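Local coordinates for protein ATP phosphoribosyltransferase regulatory subunit (Thermotoga maritima, PDB 1USY) that is probably required for the first step of histidine biosynthesis and may let histidine regulate ATP phosphoribosyltransferase by feedback, at residues Asn60-Lys63 and Asp68-Ile71; Phe10-Lys15 and Tyr91-Glu96; Leu173-Lys178 and Thr194-Leu199; Arg187-Leu192 and Ser207-Leu212; Gly37-Phe40 and Asn46-Ser49. One frame throughout, in Å; residues are numbered along the deposited sequence.

Interaction 1. Residues Asn60-Lys63 and Asp68-Ile71; sequences NHRK and DSQI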
# COMPACT_ATOMS: atom_id res chain seq x y z
N ASN B 60 -15.44 17.76 -10.34
CA ASN B 60 -14.35 17.26 -11.17
C ASN B 60 -14.85 16.76 -12.51
O ASN B 60 -14.28 17.09 -13.54
CB ASN B 60 -13.56 16.14 -10.47
CG ASN B 60 -12.54 16.67 -9.48
OD1 ASN B 60 -11.89 17.71 -9.70
ND2 ASN B 60 -12.38 15.95 -8.36
N HIS B 61 -15.92 15.97 -12.50
CA HIS B 61 -16.49 15.39 -13.72
C HIS B 61 -17.08 16.37 -14.72
O HIS B 61 -17.21 16.06 -15.89
CB HIS B 61 -17.53 14.35 -13.35
CG HIS B 61 -16.94 13.11 -12.76
ND1 HIS B 61 -17.31 11.85 -13.16
CD2 HIS B 61 -15.99 12.95 -11.81
CE1 HIS B 61 -16.62 10.96 -12.47
NE2 HIS B 61 -15.82 11.60 -11.64
N ARG B 62 -17.45 17.55 -14.24
CA ARG B 62 -17.82 18.69 -15.06
C ARG B 62 -16.59 19.20 -15.84
O ARG B 62 -16.69 19.50 -17.03
CB ARG B 62 -18.39 19.79 -14.15
CG ARG B 62 -19.06 20.95 -14.87
CD ARG B 62 -19.58 22.07 -13.96
NE ARG B 62 -19.01 23.34 -14.38
CZ ARG B 62 -19.68 24.34 -14.94
NH1 ARG B 62 -20.99 24.28 -15.14
NH2 ARG B 62 -19.03 25.43 -15.31
N LYS B 63 -15.43 19.27 -15.16
CA LYS B 63 -14.17 19.82 -15.72
C LYS B 63 -13.51 18.92 -16.78
O LYS B 63 -12.65 19.38 -17.55
CB LYS B 63 -13.16 20.11 -14.60
CG LYS B 63 -13.43 21.40 -13.82
CD LYS B 63 -12.39 21.60 -12.71
CE LYS B 63 -12.70 20.73 -11.48
NZ LYS B 63 -11.69 20.84 -10.37
N ASP B 68 -17.69 23.46 -21.38
CA ASP B 68 -18.27 24.05 -20.16
C ASP B 68 -19.81 24.00 -20.04
O ASP B 68 -20.54 24.72 -20.73
CB ASP B 68 -17.72 25.46 -19.89
CG ASP B 68 -17.59 25.75 -18.40
OD1 ASP B 68 -18.61 25.65 -17.67
OD2 ASP B 68 -16.50 26.07 -17.88
N SER B 69 -20.29 23.18 -19.11
CA SER B 69 -21.68 22.71 -19.15
C SER B 69 -22.54 22.94 -17.90
O SER B 69 -22.10 22.76 -16.77
CB SER B 69 -21.71 21.21 -19.54
OG SER B 69 -20.89 20.42 -18.68
N GLN B 70 -23.78 23.34 -18.15
CA GLN B 70 -24.78 23.43 -17.11
C GLN B 70 -25.12 22.03 -16.59
O GLN B 70 -25.71 21.22 -17.29
CB GLN B 70 -26.03 24.15 -17.63
CG GLN B 70 -25.77 25.19 -18.74
CD GLN B 70 -25.59 26.60 -18.19
OE1 GLN B 70 -26.53 27.20 -17.68
NE2 GLN B 70 -24.37 27.13 -18.28
N ILE B 71 -24.70 21.75 -15.37
CA ILE B 71 -24.94 20.48 -14.69
C ILE B 71 -26.12 20.60 -13.72
O ILE B 71 -26.12 21.48 -12.86
CB ILE B 71 -23.66 20.09 -13.93
CG1 ILE B 71 -22.91 19.04 -14.74
CG2 ILE B 71 -23.94 19.57 -12.51
CD1 ILE B 71 -21.85 19.62 -15.62

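Interaction 2. Residues Phe10-Lys15 and Tyr91-Glu96; sequences FSFYSK and YQLGLE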
# COMPACT_ATOMS: atom_id res chain seq x y z
N PHE B 10 -36.41 5.71 -5.11
CA PHE B 10 -37.29 5.93 -6.26
C PHE B 10 -38.07 7.23 -6.14
O PHE B 10 -38.20 8.00 -7.11
CB PHE B 10 -38.29 4.78 -6.42
CG PHE B 10 -39.39 5.06 -7.45
CD1 PHE B 10 -39.13 5.00 -8.83
CD2 PHE B 10 -40.69 5.38 -7.04
CE1 PHE B 10 -40.13 5.25 -9.77
CE2 PHE B 10 -41.69 5.64 -7.97
CZ PHE B 10 -41.40 5.56 -9.35
N SER B 11 -38.60 7.46 -4.93
CA SER B 11 -39.37 8.64 -4.63
C SER B 11 -38.57 9.92 -4.90
O SER B 11 -39.07 10.83 -5.57
CB SER B 11 -39.85 8.58 -3.18
OG SER B 11 -40.55 9.77 -2.81
N PHE B 12 -37.34 9.96 -4.39
CA PHE B 12 -36.43 11.09 -4.51
C PHE B 12 -36.07 11.34 -5.96
O PHE B 12 -36.03 12.47 -6.39
CB PHE B 12 -35.13 10.82 -3.70
CG PHE B 12 -34.15 11.95 -3.76
CD1 PHE B 12 -34.35 13.10 -2.99
CD2 PHE B 12 -33.02 11.85 -4.56
CE1 PHE B 12 -33.46 14.16 -3.05
CE2 PHE B 12 -32.08 12.90 -4.62
CZ PHE B 12 -32.31 14.06 -3.87
N TYR B 13 -35.82 10.26 -6.68
CA TYR B 13 -35.62 10.24 -8.12
C TYR B 13 -36.83 10.81 -8.88
O TYR B 13 -36.66 11.47 -9.90
CB TYR B 13 -35.33 8.78 -8.57
CG TYR B 13 -35.67 8.49 -10.02
CD1 TYR B 13 -34.96 9.09 -11.07
CD2 TYR B 13 -36.72 7.62 -10.35
CE1 TYR B 13 -35.27 8.85 -12.39
CE2 TYR B 13 -37.04 7.37 -11.69
CZ TYR B 13 -36.30 7.99 -12.70
OH TYR B 13 -36.59 7.75 -14.03
N SER B 14 -38.05 10.54 -8.40
CA SER B 14 -39.24 11.15 -9.01
C SER B 14 -39.31 12.63 -8.74
O SER B 14 -39.60 13.41 -9.63
CB SER B 14 -40.54 10.46 -8.59
OG SER B 14 -40.37 9.06 -8.68
N LYS B 15 -39.05 13.03 -7.51
CA LYS B 15 -39.04 14.44 -7.18
C LYS B 15 -38.03 15.18 -8.04
O LYS B 15 -38.36 16.25 -8.58
CB LYS B 15 -38.75 14.67 -5.71
CG LYS B 15 -39.82 14.13 -4.80
CD LYS B 15 -39.38 14.16 -3.34
CE LYS B 15 -40.18 13.19 -2.49
NZ LYS B 15 -41.62 13.19 -2.83
N TYR B 91 -24.88 6.37 3.25
CA TYR B 91 -25.60 6.36 1.98
C TYR B 91 -26.36 7.68 1.81
O TYR B 91 -27.20 8.05 2.65
CB TYR B 91 -26.60 5.20 1.94
CG TYR B 91 -27.18 4.97 0.54
CD1 TYR B 91 -26.58 4.05 -0.33
CD2 TYR B 91 -28.30 5.70 0.13
CE1 TYR B 91 -27.11 3.85 -1.61
CE2 TYR B 91 -28.83 5.50 -1.15
CZ TYR B 91 -28.24 4.57 -2.02
OH TYR B 91 -28.77 4.38 -3.26
N GLN B 92 -26.07 8.42 0.73
CA GLN B 92 -26.61 9.77 0.56
C GLN B 92 -27.50 9.97 -0.66
O GLN B 92 -27.25 9.38 -1.74
CB GLN B 92 -25.47 10.77 0.45
CG GLN B 92 -25.02 11.30 1.78
CD GLN B 92 -23.94 12.36 1.63
OE1 GLN B 92 -23.99 13.18 0.71
NE2 GLN B 92 -22.95 12.32 2.52
N LEU B 93 -28.51 10.80 -0.50
CA LEU B 93 -29.29 11.27 -1.63
C LEU B 93 -28.98 12.73 -1.83
O LEU B 93 -28.94 13.46 -0.88
CB LEU B 93 -30.80 11.10 -1.39
CG LEU B 93 -31.26 9.67 -1.13
CD1 LEU B 93 -32.81 9.53 -1.08
CD2 LEU B 93 -30.69 8.73 -2.16
N GLY B 94 -28.77 13.17 -3.06
CA GLY B 94 -28.48 14.58 -3.27
C GLY B 94 -28.66 15.22 -4.62
O GLY B 94 -28.91 14.57 -5.64
N LEU B 95 -28.56 16.54 -4.62
CA LEU B 95 -28.76 17.33 -5.82
C LEU B 95 -27.58 18.25 -5.95
O LEU B 95 -26.86 18.52 -4.99
CB LEU B 95 -30.04 18.16 -5.75
CG LEU B 95 -31.32 17.49 -5.27
CD1 LEU B 95 -32.43 18.54 -4.93
CD2 LEU B 95 -31.80 16.48 -6.31
N GLU B 96 -27.39 18.74 -7.16
CA GLU B 96 -26.31 19.62 -7.49
C GLU B 96 -26.74 20.41 -8.75
O GLU B 96 -27.00 19.80 -9.79
CB GLU B 96 -25.08 18.76 -7.74
CG GLU B 96 -23.79 19.29 -7.18
CD GLU B 96 -23.83 19.55 -5.70
OE1 GLU B 96 -23.81 20.74 -5.34
OE2 GLU B 96 -23.84 18.59 -4.88

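Interaction 3. Residues Leu173-Lys178 and Thr194-Leu199; sequences LSRVEK and TMDLPL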
# COMPACT_ATOMS: atom_id res chain seq x y z
N LEU B 173 -18.28 43.54 21.27
CA LEU B 173 -18.74 42.37 20.52
C LEU B 173 -20.24 42.06 20.79
O LEU B 173 -20.72 40.92 20.61
CB LEU B 173 -17.85 41.15 20.81
CG LEU B 173 -16.33 41.33 20.99
CD1 LEU B 173 -15.78 40.32 21.97
CD2 LEU B 173 -15.59 41.15 19.70
N SER B 174 -20.97 43.11 21.20
CA SER B 174 -22.42 43.06 21.45
C SER B 174 -23.28 42.54 20.27
O SER B 174 -24.27 41.82 20.48
CB SER B 174 -22.94 44.45 21.87
OG SER B 174 -23.13 45.24 20.72
N ARG B 175 -22.92 42.90 19.04
CA ARG B 175 -23.63 42.32 17.91
C ARG B 175 -23.22 40.88 17.62
O ARG B 175 -23.98 40.14 16.97
CB ARG B 175 -23.57 43.18 16.64
CG ARG B 175 -22.32 44.01 16.43
CD ARG B 175 -22.46 45.05 15.29
NE ARG B 175 -23.21 44.53 14.15
CZ ARG B 175 -22.73 44.24 12.95
NH1 ARG B 175 -21.45 44.44 12.64
NH2 ARG B 175 -23.54 43.75 12.03
N VAL B 176 -22.05 40.45 18.13
CA VAL B 176 -21.68 39.03 18.09
C VAL B 176 -22.58 38.29 19.10
O VAL B 176 -23.20 37.28 18.79
CB VAL B 176 -20.21 38.77 18.45
CG1 VAL B 176 -19.93 37.28 18.48
CG2 VAL B 176 -19.27 39.45 17.46
N GLU B 177 -22.66 38.85 20.30
CA GLU B 177 -23.48 38.27 21.36
C GLU B 177 -24.96 38.14 20.92
O GLU B 177 -25.64 37.21 21.34
CB GLU B 177 -23.39 39.13 22.63
CG GLU B 177 -21.98 39.15 23.25
CD GLU B 177 -21.73 40.33 24.17
OE1 GLU B 177 -22.50 41.33 24.11
OE2 GLU B 177 -20.74 40.28 24.95
N LYS B 178 -25.42 39.05 20.06
CA LYS B 178 -26.82 39.08 19.67
C LYS B 178 -27.12 37.95 18.68
O LYS B 178 -28.13 37.23 18.81
CB LYS B 178 -27.21 40.45 19.12
CG LYS B 178 -28.69 40.78 19.20
CD LYS B 178 -29.20 41.24 17.82
CE LYS B 178 -30.73 41.34 17.78
NZ LYS B 178 -31.25 40.83 16.48
N THR B 194 -36.02 42.42 12.99
CA THR B 194 -35.28 42.82 14.20
C THR B 194 -33.75 42.79 13.99
O THR B 194 -33.01 43.52 14.66
CB THR B 194 -35.64 41.83 15.37
OG1 THR B 194 -37.06 41.64 15.43
CG2 THR B 194 -35.28 42.40 16.76
N MET B 195 -33.28 41.94 13.08
CA MET B 195 -31.85 41.63 12.99
C MET B 195 -31.10 42.68 12.17
O MET B 195 -31.58 43.12 11.13
CB MET B 195 -31.63 40.23 12.42
CG MET B 195 -32.23 39.10 13.26
SD MET B 195 -31.54 37.47 12.91
CE MET B 195 -33.01 36.52 12.71
N ASP B 196 -29.93 43.09 12.68
CA ASP B 196 -28.98 43.95 12.00
C ASP B 196 -28.20 43.06 11.05
O ASP B 196 -27.35 42.26 11.50
CB ASP B 196 -28.04 44.59 13.03
CG ASP B 196 -26.77 45.22 12.41
OD1 ASP B 196 -25.74 45.31 13.13
OD2 ASP B 196 -26.69 45.66 11.23
N LEU B 197 -28.49 43.18 9.75
CA LEU B 197 -27.96 42.26 8.75
C LEU B 197 -27.77 42.93 7.40
O LEU B 197 -28.63 43.68 6.96
CB LEU B 197 -28.91 41.08 8.57
CG LEU B 197 -28.89 39.92 9.57
CD1 LEU B 197 -29.89 38.88 9.12
CD2 LEU B 197 -27.51 39.29 9.74
N PRO B 198 -26.64 42.67 6.73
CA PRO B 198 -26.43 43.15 5.36
C PRO B 198 -27.63 42.84 4.46
O PRO B 198 -28.15 41.72 4.48
CB PRO B 198 -25.18 42.40 4.90
CG PRO B 198 -24.49 42.00 6.12
CD PRO B 198 -25.48 41.93 7.24
N LEU B 199 -28.06 43.84 3.70
CA LEU B 199 -29.33 43.83 2.98
C LEU B 199 -29.56 42.55 2.19
O LEU B 199 -30.54 41.85 2.41
CB LEU B 199 -29.45 45.06 2.08
CG LEU B 199 -30.60 45.15 1.08
CD1 LEU B 199 -31.89 45.55 1.80
CD2 LEU B 199 -30.28 46.12 -0.08

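Interaction 4. Residues Arg187-Leu192 and Ser207-Leu212; sequences RSPEHL and SASSFL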
# COMPACT_ATOMS: atom_id res chain seq x y z
N ARG B 187 -35.20 32.26 16.80
CA ARG B 187 -34.88 31.54 15.58
C ARG B 187 -36.02 31.56 14.55
O ARG B 187 -35.86 31.14 13.41
CB ARG B 187 -34.49 30.08 15.92
CG ARG B 187 -33.44 29.96 16.99
CD ARG B 187 -33.26 28.55 17.53
NE ARG B 187 -33.36 27.51 16.52
CZ ARG B 187 -32.32 26.99 15.87
NH1 ARG B 187 -31.09 27.46 16.09
NH2 ARG B 187 -32.53 26.03 14.97
N SER B 188 -37.16 32.03 14.99
CA SER B 188 -38.30 32.26 14.11
C SER B 188 -37.95 33.30 13.01
O SER B 188 -37.41 34.37 13.33
CB SER B 188 -39.46 32.79 14.96
OG SER B 188 -40.63 32.06 14.68
N PRO B 189 -38.30 33.02 11.74
CA PRO B 189 -37.99 33.93 10.63
C PRO B 189 -38.56 35.32 10.85
O PRO B 189 -38.07 36.33 10.31
CB PRO B 189 -38.68 33.28 9.42
CG PRO B 189 -38.82 31.84 9.79
CD PRO B 189 -39.03 31.81 11.29
N GLU B 190 -39.61 35.38 11.66
CA GLU B 190 -40.32 36.61 11.90
C GLU B 190 -39.36 37.64 12.47
O GLU B 190 -39.50 38.83 12.21
CB GLU B 190 -41.55 36.34 12.79
CG GLU B 190 -42.64 35.47 12.11
CD GLU B 190 -42.30 33.96 11.98
OE1 GLU B 190 -43.11 33.19 11.37
OE2 GLU B 190 -41.24 33.51 12.48
N HIS B 191 -38.34 37.15 13.19
CA HIS B 191 -37.36 38.03 13.86
C HIS B 191 -36.37 38.63 12.88
O HIS B 191 -35.58 39.48 13.26
CB HIS B 191 -36.56 37.31 14.94
CG HIS B 191 -37.37 36.86 16.12
ND1 HIS B 191 -37.89 35.58 16.23
CD2 HIS B 191 -37.71 37.50 17.27
CE1 HIS B 191 -38.53 35.47 17.38
NE2 HIS B 191 -38.43 36.62 18.03
N LEU B 192 -36.38 38.15 11.63
CA LEU B 192 -35.40 38.61 10.64
C LEU B 192 -35.36 40.14 10.41
O LEU B 192 -34.35 40.67 10.00
CB LEU B 192 -35.56 37.90 9.30
CG LEU B 192 -35.07 36.47 9.15
CD1 LEU B 192 -35.80 35.83 7.97
CD2 LEU B 192 -33.55 36.44 8.94
N SER B 207 -36.60 35.27 1.87
CA SER B 207 -37.27 34.63 0.75
C SER B 207 -37.23 33.10 0.94
O SER B 207 -38.19 32.39 0.60
CB SER B 207 -36.65 35.07 -0.58
OG SER B 207 -36.89 34.10 -1.59
N ALA B 208 -36.14 32.61 1.52
CA ALA B 208 -36.01 31.19 1.84
C ALA B 208 -37.04 30.80 2.93
O ALA B 208 -37.91 29.97 2.69
CB ALA B 208 -34.55 30.83 2.26
N SER B 209 -36.93 31.42 4.10
CA SER B 209 -37.91 31.26 5.19
C SER B 209 -39.36 31.25 4.68
O SER B 209 -40.11 30.32 4.99
CB SER B 209 -37.78 32.43 6.17
OG SER B 209 -36.52 32.38 6.80
N SER B 210 -39.72 32.27 3.91
CA SER B 210 -41.06 32.40 3.34
C SER B 210 -41.40 31.21 2.48
O SER B 210 -42.40 30.52 2.69
CB SER B 210 -41.15 33.64 2.44
OG SER B 210 -41.62 34.74 3.18
N PHE B 211 -40.56 30.98 1.51
CA PHE B 211 -40.76 29.89 0.58
C PHE B 211 -41.03 28.58 1.34
O PHE B 211 -42.01 27.88 1.08
CB PHE B 211 -39.54 29.71 -0.31
CG PHE B 211 -39.71 28.56 -1.30
CD1 PHE B 211 -39.19 27.31 -0.99
CD2 PHE B 211 -40.40 28.76 -2.50
CE1 PHE B 211 -39.34 26.25 -1.88
CE2 PHE B 211 -40.56 27.70 -3.40
CZ PHE B 211 -40.03 26.44 -3.08
N LEU B 212 -40.16 28.27 2.29
CA LEU B 212 -40.28 27.02 3.07
C LEU B 212 -41.55 27.02 3.95
O LEU B 212 -42.30 26.03 4.00
CB LEU B 212 -39.06 26.83 3.98
CG LEU B 212 -37.77 26.53 3.20
CD1 LEU B 212 -36.62 26.08 4.11
CD2 LEU B 212 -37.93 25.41 2.16

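Interaction 5. Residues Gly37-Phe40 and Asn46-Ser49; sequences GNFF and NLFS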
# COMPACT_ATOMS: atom_id res chain seq x y z
N GLY B 37 -4.08 14.01 0.54
CA GLY B 37 -4.93 13.53 1.62
C GLY B 37 -5.11 12.04 1.78
O GLY B 37 -4.14 11.27 1.82
N ASN B 38 -6.37 11.63 1.88
CA ASN B 38 -6.72 10.24 1.97
C ASN B 38 -6.57 9.62 0.60
O ASN B 38 -7.32 9.92 -0.33
CB ASN B 38 -8.15 10.10 2.46
CG ASN B 38 -8.29 10.47 3.91
OD1 ASN B 38 -7.44 10.11 4.72
ND2 ASN B 38 -9.36 11.18 4.25
N PHE B 39 -5.54 8.79 0.48
CA PHE B 39 -5.38 8.06 -0.73
C PHE B 39 -5.41 6.56 -0.43
O PHE B 39 -5.36 6.17 0.73
CB PHE B 39 -4.13 8.53 -1.49
CG PHE B 39 -2.83 8.17 -0.83
CD1 PHE B 39 -1.96 9.18 -0.44
CD2 PHE B 39 -2.45 6.85 -0.65
CE1 PHE B 39 -0.76 8.88 0.13
CE2 PHE B 39 -1.24 6.54 -0.07
CZ PHE B 39 -0.38 7.55 0.31
N PHE B 40 -5.56 5.76 -1.49
CA PHE B 40 -5.56 4.31 -1.44
C PHE B 40 -4.55 3.88 -2.48
O PHE B 40 -4.54 4.38 -3.60
CB PHE B 40 -6.94 3.74 -1.77
CG PHE B 40 -8.03 4.12 -0.76
CD1 PHE B 40 -8.68 5.33 -0.84
CD2 PHE B 40 -8.36 3.25 0.28
CE1 PHE B 40 -9.66 5.67 0.11
CE2 PHE B 40 -9.31 3.56 1.20
CZ PHE B 40 -9.97 4.78 1.13
N ASN B 46 -1.30 2.09 -8.72
CA ASN B 46 -2.32 3.14 -8.85
C ASN B 46 -2.57 3.79 -7.50
O ASN B 46 -2.57 3.12 -6.48
CB ASN B 46 -3.66 2.57 -9.37
CG ASN B 46 -3.55 1.90 -10.74
OD1 ASN B 46 -3.02 2.49 -11.69
ND2 ASN B 46 -4.05 0.65 -10.84
N LEU B 47 -2.77 5.11 -7.49
CA LEU B 47 -3.26 5.80 -6.30
C LEU B 47 -4.70 6.13 -6.53
O LEU B 47 -5.08 6.44 -7.65
CB LEU B 47 -2.54 7.11 -6.10
CG LEU B 47 -1.25 7.03 -5.32
CD1 LEU B 47 -0.49 8.31 -5.56
CD2 LEU B 47 -1.55 6.88 -3.87
N PHE B 48 -5.51 6.09 -5.49
CA PHE B 48 -6.92 6.42 -5.66
C PHE B 48 -7.41 7.40 -4.61
O PHE B 48 -6.93 7.39 -3.48
CB PHE B 48 -7.79 5.14 -5.62
CG PHE B 48 -7.60 4.21 -6.81
CD1 PHE B 48 -6.84 3.06 -6.69
CD2 PHE B 48 -8.20 4.47 -8.03
CE1 PHE B 48 -6.67 2.19 -7.79
CE2 PHE B 48 -8.04 3.62 -9.12
CZ PHE B 48 -7.28 2.46 -8.99
N SER B 49 -8.36 8.25 -4.99
CA SER B 49 -9.19 8.94 -4.01
C SER B 49 -10.49 8.21 -3.97
O SER B 49 -10.90 7.59 -4.96
CB SER B 49 -9.45 10.40 -4.37
OG SER B 49 -9.35 10.60 -5.76

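Interaction 1. Residues Asn60-Lys63 and Asp68-Ile71
R62 and S69 mark the nearest backbone approach, 6.9 Å from CA to CA, where the last part of helix 54-63 faces the loop that leads into strand 71-83. The contact illustrates how a single arginine can fasten a helix to the chain that follows it. With CG anti to the backbone N (chi1 -169°), the R62 side chain extends across to the loop and then bends at chi3, so that the guanidinium lies beside D68 and S69. NH2 forms a salt bridge with D68 OD1; the modelled separation of 2.4 Å is shorter than is plausible, and its exact value is doubtful. The two charged groups are steeply turned, their planes 74° apart. The backbone N of S69 lies over one guanidinium face, 4.1 Å above the plane and toward its rim. Nearer the helix, the aliphatic part of R62 runs past I71, whose CD1 is 3.7 Å from R62 CD. I71 is buried, pairs through its backbone with V98 and is also packed by M1 of the second subunit. R62 NH2 is shared by two carboxylates, D68 and E261, which would probably favour the charged form and limit the group's rotation.

Interaction 2. Residues Phe10-Lys15 and Tyr91-Glu96
F12 of helix 6-16 reaches L93, G94 and L95 of strand 86-98, a worked example of one aromatic side chain bridging a helix and a sheet. The short helical and strand segments run parallel, 2° apart in direction, with axes 9.8 Å from each other. With CG anti to the backbone N (chi1 -179°), the F12 ring is carried off the helix toward the strand. At the root, F12 CB meets L93 CD1 at 3.7 Å, and the same methyl remains near F12 CG. Farther along, the ring slides over L93: L93 CB sits above its centre, 3.9 Å from the F12 centroid and only 11° off the normal, a CH-pi contact over the face. F12 CE2 then arrives at the backbone of G94, 3.7 Å from G94 N, while G94 O lies in the ring plane at the edge. At the tip, F12 CZ touches L95 CD2 at 3.5 Å, approached obliquely. I113 and S116 of helix 103-120 also pack on F12, so the ring lies among the N-terminal helix, this second helix and the large, mainly antiparallel sheet of the class II synthetase-like fold. Elsewhere on helix 6-16, F10 stacks on F10 of the second subunit. Since all four touching residues are buried and what F12 offers is hydrocarbon, the join depends on dispersion and shape, with one well-centred CH-pi contact and no polar bond to set its direction.

Interaction 3. Residues Leu173-Lys178 and Thr194-Leu199
R175 and D196 join the start of helix 174-185 to the loop before helix 199-215, a helix-to-loop salt bridge within the helical part of this histidyl-tRNA synthetase-like chain. The principle at work is that one carboxylate oxygen can face two donors of one guanidinium. D196 OD1 accepts from R175 NE at 2.8 Å, a weak hydrogen bond with an N-H...O angle of 124°, and R175 NH2 is 2.9 Å from the same D196 OD1. The two side chains meet at about a right angle, with guanidinium and carboxylate planes turned 37° apart. A bend at chi3 of R175 swings the guanidinium toward the loop. R175 NH2 also makes a salt bridge with D137 of helix 135-139, and NH1 has a long, weak ion pair with E141, so three carboxylates lie near the guanidinium, one of them only weakly paired, and would be expected to stabilise its charge. K178 is different. Its ammonium passes beside the backbone of T194 and M195, but NZ lies 3.7 Å from T194 O, and its stronger partner is D182, by a salt bridge. The carbonyl of M195 is satisfied by NH1 of R202 in the next helix, and the L173 carbonyl receives E177 N at 2.9 Å inside the first helical turn. Helix 174-185 also contributes I180, I184 and Y185 to the pocket of a bound histidine, which lies about 12 Å from the K178 side chain. Beside the loop backbone, K178 NZ lies 3.8 Å from M195 CG.

Interaction 4. Residues Arg187-Leu192 and Ser207-Leu212
P189 and S209 form the close-packed part of a small contact between a 3-10 turn and helix 199-215. It shows how a buried serine can present carbon to a neighbour while its hydroxyl is occupied at home. P189 CB lies 3.5 Å from S209 CB, and the proline ring continues alongside, with P189 CG 3.8 Å from S209 OG. L192, one turn farther along, adds its CD1 at 3.7 Å from S209 OG. The serine hydroxyl stands anti to its carbonyl carbon (chi1 -65°), where it hydrogen-bonds to L205 O within its own helix. V221 and I223 of strand 220-223 cover the same region, touching P189 and both L192 and S209 respectively. The outer side is polar and looser, for E190 is exposed and H191 partly so. There the turn is secured by its own atoms: S188 O accepts from H191 N at 2.9 Å and from H191 ND1 at 3.2 Å, both donors approaching one face of the carbonyl plane. The imidazole bond has an N-H...O angle of 146°, and the carbonyl oxygen lies close to the ring plane. S188 OG donates to E190 OE2 at 2.7 Å from above the carboxylate plane, while E190 OE1 is taken by Q213 of helix 199-215. The turn and helix belong to the helical connection between the adjacent parallel strands 125-131 and 220-223, with S209 and L212 touching those strands: the sheet-covering helix of a beta-alpha-beta crossover.

Interaction 5. Residues Gly37-Phe40 and Asn46-Ser49
F40 O is approached by two groups of the neighbouring strand: F48 N donates to it at 2.7 Å with an N-H...O angle of 142°, and the CA-H of L47 approaches, L47 CA lying 3.3 Å from F40 O. The exchange is reciprocal. F40 N gives its hydrogen to F48 O at 2.9 Å, while F39 CA lies 3.2 Å from that same F48 O in a second CA-H...O contact. F40 and F48 are thus a hydrogen-bonded pair of an antiparallel beta hairpin formed by strands 40-42 and 47-50, an instance of weak CA-H...O contacts that often accompany the main bonds of a sheet. In this three-stranded sheet, strand 47-50 lies in the middle, its other side bonded to strand 29-32 through A32 and E30. F40 CB and F48 CB face each other at 4.2 Å, and the edge of the F40 ring turns toward F48 O, which lies in its plane. A separate apolar contact joins F39 and L47. With F39 CG between the backbone N and the carbonyl carbon (chi1 69°), one ring face is turned to L47 CD2, which rests over it 3.8 Å from the F39 centroid, 28° off the normal. An antiparallel strand of the second subunit pairs with F40 and extends the sheet into that chain, where N46 ND2 also donates to S85 O of the same neighbouring subunit.

How the interactions relate
From the N terminus, interaction 2 closes the longest loop, bringing residues 10-15 of the first helix to strand 86-98. Nested inside it, one after the other, are interaction 5, closing the hairpin of the small sheet, and interaction 1, closing the turn between helix 54-63 and strand 71-83. Interaction 1 touches interaction 2 through I71 CG2 and E96 O, 4.1 Å apart, and all three border the second subunit. Interactions 3 and 4 come later in the chain and cross, their segments alternating. They tie helices 174-185 and 199-215 with the loop between them, across the chain's centre from interaction 5, and their centres are about 16 Å apart.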